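Local coordinates for protein putative tagatose-6-phosphate ketose/aldose isomerase (Escherichia coli, PDB 3C3J) that is a putative isomerase of the SIS family, built from two SIS domains, each with a five-stranded parallel sheet flanked by helices, at residues Asp294-Leu299 with Ser316-Ala321; Glu298-Arg301 with Arg307-Ala310. All blocks are in the same frame, centred on the assembly; numbering follows the deposited sequence.

Interaction 1: Asp294-Leu299 with Ser316-Ala321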
ATOM      1  N   ASP A 294      -5.514  20.919  -6.244  1.00 16.81           N
ATOM      2  CA  ASP A 294      -6.923  20.917  -5.822  1.00 17.13           C
ATOM      3  C   ASP A 294      -7.123  20.384  -4.411  1.00 17.25           C
ATOM      4  O   ASP A 294      -7.898  20.944  -3.646  1.00 17.11           O
ATOM      5  CB  ASP A 294      -7.763  20.072  -6.754  1.00 17.91           C
ATOM      6  CG  ASP A 294      -7.911  20.683  -8.100  1.00 19.75           C
ATOM      7  OD1 ASP A 294      -7.647  21.906  -8.253  1.00 21.79           O
ATOM      8  OD2 ASP A 294      -8.314  19.922  -9.000  1.00 23.40           O
ATOM      9  N   LEU A 295      -6.424  19.310  -4.068  1.00 16.32           N
ATOM     10  CA  LEU A 295      -6.460  18.794  -2.709  1.00 16.77           C
ATOM     11  C   LEU A 295      -5.823  19.779  -1.688  1.00 16.41           C
ATOM     12  O   LEU A 295      -6.375  20.017  -0.600  1.00 15.91           O
ATOM     13  CB  LEU A 295      -5.814  17.389  -2.592  1.00 16.90           C
ATOM     14  CG  LEU A 295      -5.972  17.116  -1.073  1.00 18.90           C
ATOM     15  CD1 LEU A 295      -7.197  16.339  -0.695  1.00 17.70           C
ATOM     16  CD2 LEU A 295      -4.715  16.675  -0.358  1.00 19.43           C
ATOM     17  N   LEU A 296      -4.672  20.350  -2.040  1.00 16.18           N
ATOM     18  CA  LEU A 296      -4.050  21.372  -1.197  1.00 16.92           C
ATOM     19  C   LEU A 296      -5.039  22.516  -0.916  1.00 16.91           C
ATOM     20  O   LEU A 296      -5.218  22.937   0.224  1.00 16.67           O
ATOM     21  CB  LEU A 296      -2.815  21.926  -1.883  1.00 16.77           C
ATOM     22  CG  LEU A 296      -1.963  22.925  -1.108  1.00 17.07           C
ATOM     23  CD1 LEU A 296      -1.588  22.331   0.256  1.00 16.35           C
ATOM     24  CD2 LEU A 296      -0.732  23.262  -1.962  1.00 16.81           C
ATOM     25  N   ALA A 297      -5.686  22.987  -1.970  1.00 17.69           N
ATOM     26  CA  ALA A 297      -6.694  24.066  -1.836  1.00 17.68           C
ATOM     27  C   ALA A 297      -7.794  23.696  -0.840  1.00 18.17           C
ATOM     28  O   ALA A 297      -8.229  24.513  -0.014  1.00 17.78           O
ATOM     29  CB  ALA A 297      -7.299  24.387  -3.194  1.00 18.10           C
ATOM     30  N   GLU A 298      -8.260  22.462  -0.928  1.00 18.20           N
ATOM     31  CA  GLU A 298      -9.283  21.960  -0.035  1.00 19.06           C
ATOM     32  C   GLU A 298      -8.799  21.907   1.419  1.00 18.61           C
ATOM     33  O   GLU A 298      -9.515  22.344   2.326  1.00 18.29           O
ATOM     34  CB  GLU A 298      -9.736  20.570  -0.511  1.00 18.74           C
ATOM     35  CG  GLU A 298     -10.743  19.837   0.381  1.00 19.72           C
ATOM     36  CD  GLU A 298     -11.199  18.515  -0.230  1.00 21.44           C
ATOM     37  OE1 GLU A 298     -11.336  18.449  -1.486  1.00 22.40           O
ATOM     38  OE2 GLU A 298     -11.398  17.547   0.549  1.00 26.05           O
ATOM     39  N   LEU A 299      -7.585  21.405   1.648  1.00 19.09           N
ATOM     40  CA  LEU A 299      -7.031  21.382   3.007  1.00 19.52           C
ATOM     41  C   LEU A 299      -6.817  22.790   3.567  1.00 19.49           C
ATOM     42  O   LEU A 299      -6.989  23.007   4.756  1.00 19.89           O
ATOM     43  CB  LEU A 299      -5.709  20.595   3.046  1.00 19.62           C
ATOM     44  CG  LEU A 299      -5.841  19.110   2.681  1.00 20.65           C
ATOM     45  CD1 LEU A 299      -4.529  18.379   2.958  1.00 21.09           C
ATOM     46  CD2 LEU A 299      -7.015  18.439   3.392  1.00 21.96           C
ATOM     47  N   SER A 316       2.549  28.911  -6.553  1.00 27.44           N
ATOM     48  CA  SER A 316       1.298  29.247  -7.208  1.00 27.34           C
ATOM     49  C   SER A 316       0.470  29.877  -6.119  1.00 27.41           C
ATOM     50  O   SER A 316       0.870  29.871  -4.955  1.00 26.80           O
ATOM     51  CB  SER A 316       0.598  28.009  -7.780  1.00 27.28           C
ATOM     52  OG  SER A 316       0.113  27.163  -6.749  1.00 27.10           O
ATOM     53  N   ASP A 317      -0.690  30.406  -6.468  1.00 27.39           N
ATOM     54  CA  ASP A 317      -1.517  31.027  -5.454  1.00 27.94           C
ATOM     55  C   ASP A 317      -1.893  30.041  -4.358  1.00 26.50           C
ATOM     56  O   ASP A 317      -1.787  30.357  -3.170  1.00 26.50           O
ATOM     57  CB  ASP A 317      -2.757  31.648  -6.093  1.00 28.76           C
ATOM     58  CG  ASP A 317      -2.446  32.971  -6.778  1.00 32.41           C
ATOM     59  OD1 ASP A 317      -1.670  33.781  -6.197  1.00 34.57           O
ATOM     60  OD2 ASP A 317      -2.980  33.191  -7.894  1.00 36.87           O
ATOM     61  N   ILE A 318      -2.295  28.844  -4.758  1.00 24.49           N
ATOM     62  CA  ILE A 318      -2.667  27.809  -3.801  1.00 24.16           C
ATOM     63  C   ILE A 318      -1.491  27.432  -2.879  1.00 22.93           C
ATOM     64  O   ILE A 318      -1.639  27.331  -1.649  1.00 22.44           O
ATOM     65  CB  ILE A 318      -3.220  26.552  -4.525  1.00 23.93           C
ATOM     66  CG1 ILE A 318      -4.573  26.906  -5.182  1.00 25.41           C
ATOM     67  CG2 ILE A 318      -3.402  25.410  -3.525  1.00 24.27           C
ATOM     68  CD1 ILE A 318      -5.151  25.861  -6.132  1.00 25.03           C
ATOM     69  N   VAL A 319      -0.330  27.226  -3.487  1.00 22.19           N
ATOM     70  CA  VAL A 319       0.872  26.842  -2.746  1.00 22.85           C
ATOM     71  C   VAL A 319       1.295  27.972  -1.805  1.00 23.00           C
ATOM     72  O   VAL A 319       1.618  27.719  -0.657  1.00 22.98           O
ATOM     73  CB  VAL A 319       2.007  26.476  -3.711  1.00 22.09           C
ATOM     74  CG1 VAL A 319       3.368  26.469  -3.004  1.00 22.05           C
ATOM     75  CG2 VAL A 319       1.689  25.121  -4.419  1.00 20.78           C
ATOM     76  N   ALA A 320       1.237  29.214  -2.287  1.00 23.63           N
ATOM     77  CA  ALA A 320       1.561  30.414  -1.475  1.00 23.89           C
ATOM     78  C   ALA A 320       0.512  30.850  -0.421  1.00 24.29           C
ATOM     79  O   ALA A 320       0.832  31.644   0.461  1.00 24.45           O
ATOM     80  CB  ALA A 320       1.886  31.600  -2.411  1.00 23.77           C
ATOM     81  N   ALA A 321      -0.711  30.337  -0.488  1.00 24.10           N
ATOM     82  CA  ALA A 321      -1.789  30.725   0.444  1.00 24.30           C
ATOM     83  C   ALA A 321      -1.674  30.092   1.834  1.00 24.23           C
ATOM     84  O   ALA A 321      -2.650  30.079   2.593  1.00 25.53           O
ATOM     85  CB  ALA A 321      -3.129  30.385  -0.154  1.00 24.80           C
TER
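I318 reaches from the short helix 317-320 onto one flank of helix 288-302, where its two branches divide the work. CG2, set anti to the backbone N by the chi1 of -68°, points into the step between L296 and A297. It lies 3.8 Å from L296 CG and 3.7 Å from A297 N, so this methyl rests against the helix backbone as well as against a side chain. CD1, at the end of the extended CG1 branch, touches A297 CB at 3.9 Å. With only a methyl at A297, the backbones approach to 5.8 Å between A297 CA and I318 CA. L296 and I318 lie alongside each other, their side chains running in opposite directions. On the inner side, L296 CD2 also meets V319 CG2 at 3.9 Å, and this pair is buried. L296 continues inward onto strand 307-312, while V319 also packs on L293 of helix 288-302.

The outer side is looser. I318 and A297 are both partly exposed, in contrast to the buried L296 and V319; D317 and A320, on the other faces of the short helix, are exposed. E298 points elsewhere: it is buried, and its carboxylate is held by R265 and K269 in salt bridges, well apart from the apolar seam.

S316 shapes the short helix from its N-cap position: its OG accepts from V319 N at 3.3 Å, with an N-H...O angle of 167°. No hydrogen bond crosses between the two segments. Between them the contact rests on apolar side chains, burying 185 Å²; polar attachment of the short helix comes from R300, further along the long one.

Interaction 2: Glu298-Arg301 with Arg307-Ala310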
ATOM      1  N   GLU A 298      -8.260  22.462  -0.928  1.00 18.20           N
ATOM      2  CA  GLU A 298      -9.283  21.960  -0.035  1.00 19.06           C
ATOM      3  C   GLU A 298      -8.799  21.907   1.419  1.00 18.61           C
ATOM      4  O   GLU A 298      -9.515  22.344   2.326  1.00 18.29           O
ATOM      5  CB  GLU A 298      -9.736  20.570  -0.511  1.00 18.74           C
ATOM      6  CG  GLU A 298     -10.743  19.837   0.381  1.00 19.72           C
ATOM      7  CD  GLU A 298     -11.199  18.515  -0.230  1.00 21.44           C
ATOM      8  OE1 GLU A 298     -11.336  18.449  -1.486  1.00 22.40           O
ATOM      9  OE2 GLU A 298     -11.398  17.547   0.549  1.00 26.05           O
ATOM     10  N   LEU A 299      -7.585  21.405   1.648  1.00 19.09           N
ATOM     11  CA  LEU A 299      -7.031  21.382   3.007  1.00 19.52           C
ATOM     12  C   LEU A 299      -6.817  22.790   3.567  1.00 19.49           C
ATOM     13  O   LEU A 299      -6.989  23.007   4.756  1.00 19.89           O
ATOM     14  CB  LEU A 299      -5.709  20.595   3.046  1.00 19.62           C
ATOM     15  CG  LEU A 299      -5.841  19.110   2.681  1.00 20.65           C
ATOM     16  CD1 LEU A 299      -4.529  18.379   2.958  1.00 21.09           C
ATOM     17  CD2 LEU A 299      -7.015  18.439   3.392  1.00 21.96           C
ATOM     18  N   ARG A 300      -6.432  23.728   2.711  1.00 19.75           N
ATOM     19  CA  ARG A 300      -6.189  25.113   3.129  1.00 20.63           C
ATOM     20  C   ARG A 300      -7.511  25.804   3.481  1.00 21.64           C
ATOM     21  O   ARG A 300      -7.629  26.482   4.519  1.00 20.90           O
ATOM     22  CB  ARG A 300      -5.458  25.888   2.029  1.00 20.47           C
ATOM     23  CG  ARG A 300      -3.966  25.520   1.873  1.00 20.58           C
ATOM     24  CD  ARG A 300      -3.126  26.721   1.496  1.00 20.15           C
ATOM     25  NE  ARG A 300      -1.777  26.422   1.035  1.00 20.05           N
ATOM     26  CZ  ARG A 300      -0.787  25.980   1.805  1.00 18.76           C
ATOM     27  NH1 ARG A 300      -0.984  25.712   3.085  1.00 19.06           N
ATOM     28  NH2 ARG A 300       0.416  25.793   1.275  1.00 20.88           N
ATOM     29  N   ARG A 301      -8.505  25.584   2.636  1.00 22.26           N
ATOM     30  CA  ARG A 301      -9.848  26.107   2.854  1.00 25.35           C
ATOM     31  C   ARG A 301     -10.515  25.535   4.103  1.00 25.15           C
ATOM     32  O   ARG A 301     -11.158  26.278   4.843  1.00 24.37           O
ATOM     33  CB  ARG A 301     -10.717  25.811   1.635  1.00 25.13           C
ATOM     34  CG  ARG A 301     -11.839  26.758   1.422  1.00 29.66           C
ATOM     35  CD  ARG A 301     -13.056  26.104   0.749  1.00 31.46           C
ATOM     36  NE  ARG A 301     -12.774  25.097  -0.305  1.00 37.56           N
ATOM     37  CZ  ARG A 301     -12.742  23.757  -0.134  1.00 39.06           C
ATOM     38  NH1 ARG A 301     -12.914  23.186   1.072  1.00 39.36           N
ATOM     39  NH2 ARG A 301     -12.509  22.968  -1.188  1.00 38.25           N
ATOM     40  N   ARG A 307      -1.329  22.616  10.833  1.00 21.61           N
ATOM     41  CA  ARG A 307      -0.512  23.212   9.775  1.00 21.46           C
ATOM     42  C   ARG A 307      -0.576  22.366   8.506  1.00 19.82           C
ATOM     43  O   ARG A 307      -0.551  21.137   8.599  1.00 19.01           O
ATOM     44  CB  ARG A 307       0.953  23.338  10.224  1.00 21.04           C
ATOM     45  CG  ARG A 307       1.773  24.296   9.366  1.00 22.69           C
ATOM     46  CD  ARG A 307       3.119  24.641   9.978  1.00 24.55           C
ATOM     47  NE  ARG A 307       2.965  25.261  11.298  1.00 29.13           N
ATOM     48  CZ  ARG A 307       3.944  25.452  12.182  1.00 30.73           C
ATOM     49  NH1 ARG A 307       5.197  25.098  11.905  1.00 32.75           N
ATOM     50  NH2 ARG A 307       3.669  26.014  13.363  1.00 31.52           N
ATOM     51  N   VAL A 308      -0.648  23.034   7.351  1.00 18.74           N
ATOM     52  CA  VAL A 308      -0.584  22.398   6.033  1.00 18.62           C
ATOM     53  C   VAL A 308       0.605  22.997   5.297  1.00 18.22           C
ATOM     54  O   VAL A 308       0.646  24.203   5.067  1.00 17.83           O
ATOM     55  CB  VAL A 308      -1.854  22.590   5.194  1.00 18.51           C
ATOM     56  CG1 VAL A 308      -1.720  21.865   3.798  1.00 18.15           C
ATOM     57  CG2 VAL A 308      -3.105  22.073   5.957  1.00 19.02           C
ATOM     58  N   ILE A 309       1.585  22.154   4.949  1.00 17.66           N
ATOM     59  CA  ILE A 309       2.806  22.589   4.259  1.00 17.20           C
ATOM     60  C   ILE A 309       2.843  21.941   2.878  1.00 16.97           C
ATOM     61  O   ILE A 309       2.745  20.735   2.769  1.00 15.92           O
ATOM     62  CB  ILE A 309       4.088  22.175   5.031  1.00 17.56           C
ATOM     63  CG1 ILE A 309       4.116  22.772   6.430  1.00 18.19           C
ATOM     64  CG2 ILE A 309       5.367  22.561   4.283  1.00 16.81           C
ATOM     65  CD1 ILE A 309       5.339  22.346   7.217  1.00 17.09           C
ATOM     66  N   ALA A 310       2.949  22.766   1.845  1.00 15.90           N
ATOM     67  CA  ALA A 310       3.175  22.320   0.480  1.00 16.37           C
ATOM     68  C   ALA A 310       4.659  22.450   0.188  1.00 16.48           C
ATOM     69  O   ALA A 310       5.259  23.512   0.434  1.00 15.62           O
ATOM     70  CB  ALA A 310       2.402  23.161  -0.488  1.00 15.94           C
TER
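R300 bends its chain at chi2 (-145°) and carries its guanidinium from the helix to the backbone of strand 307-312. There NH1 donates to V308 O at 3.0 Å, with an N-H...O angle of 155°. The oxygen lies at the edge of the guanidinium, close to its plane, whereas NH1 stands above the carbonyl plane by 49°. Beside this bond, NH2 comes within 3.7 Å of A310 CB. CG1 of V308 lies 4.0 Å from R300 NH1, while the other branch, CG2, is placed anti to the carbonyl carbon and meets L299 CB at 4.2 Å, a looser apolar touch next to the polar one.

Further out, R300 NE donates to I318 O and NH2 to P323 O, with a weak bond to V319 O. These carbonyls, together with V308 O, fix the rotation of the guanidinium and should favour its positive charge. V308 packs on L296 one helical turn back, and L299 reaches V278 of the neighbouring strand. The helix thus covers one face of the parallel sheet, as expected for the beta-alpha-beta unit of strand 276-281, helix 288-302 and strand 307-312 in a SIS domain.

Interactions 1 and 2 share E298 and L299 on helix 288-302, and their centres are about 6 Å apart. R300 ties them together: beside its bond in interaction 2, its NE lies 2.8 Å from I318 O, a probable hydrogen bond to the short helix of interaction 1. Apolar packing bridges them too, with L296 CD2 3.5 Å from A310 CB. Strand 307-312 is followed, after a short loop, by helix 317-320, so helix 288-302 packs against two consecutive elements of the chain. Both contacts lie in the second SIS domain, with centres about 26 and 24 Å from the centre of the chain.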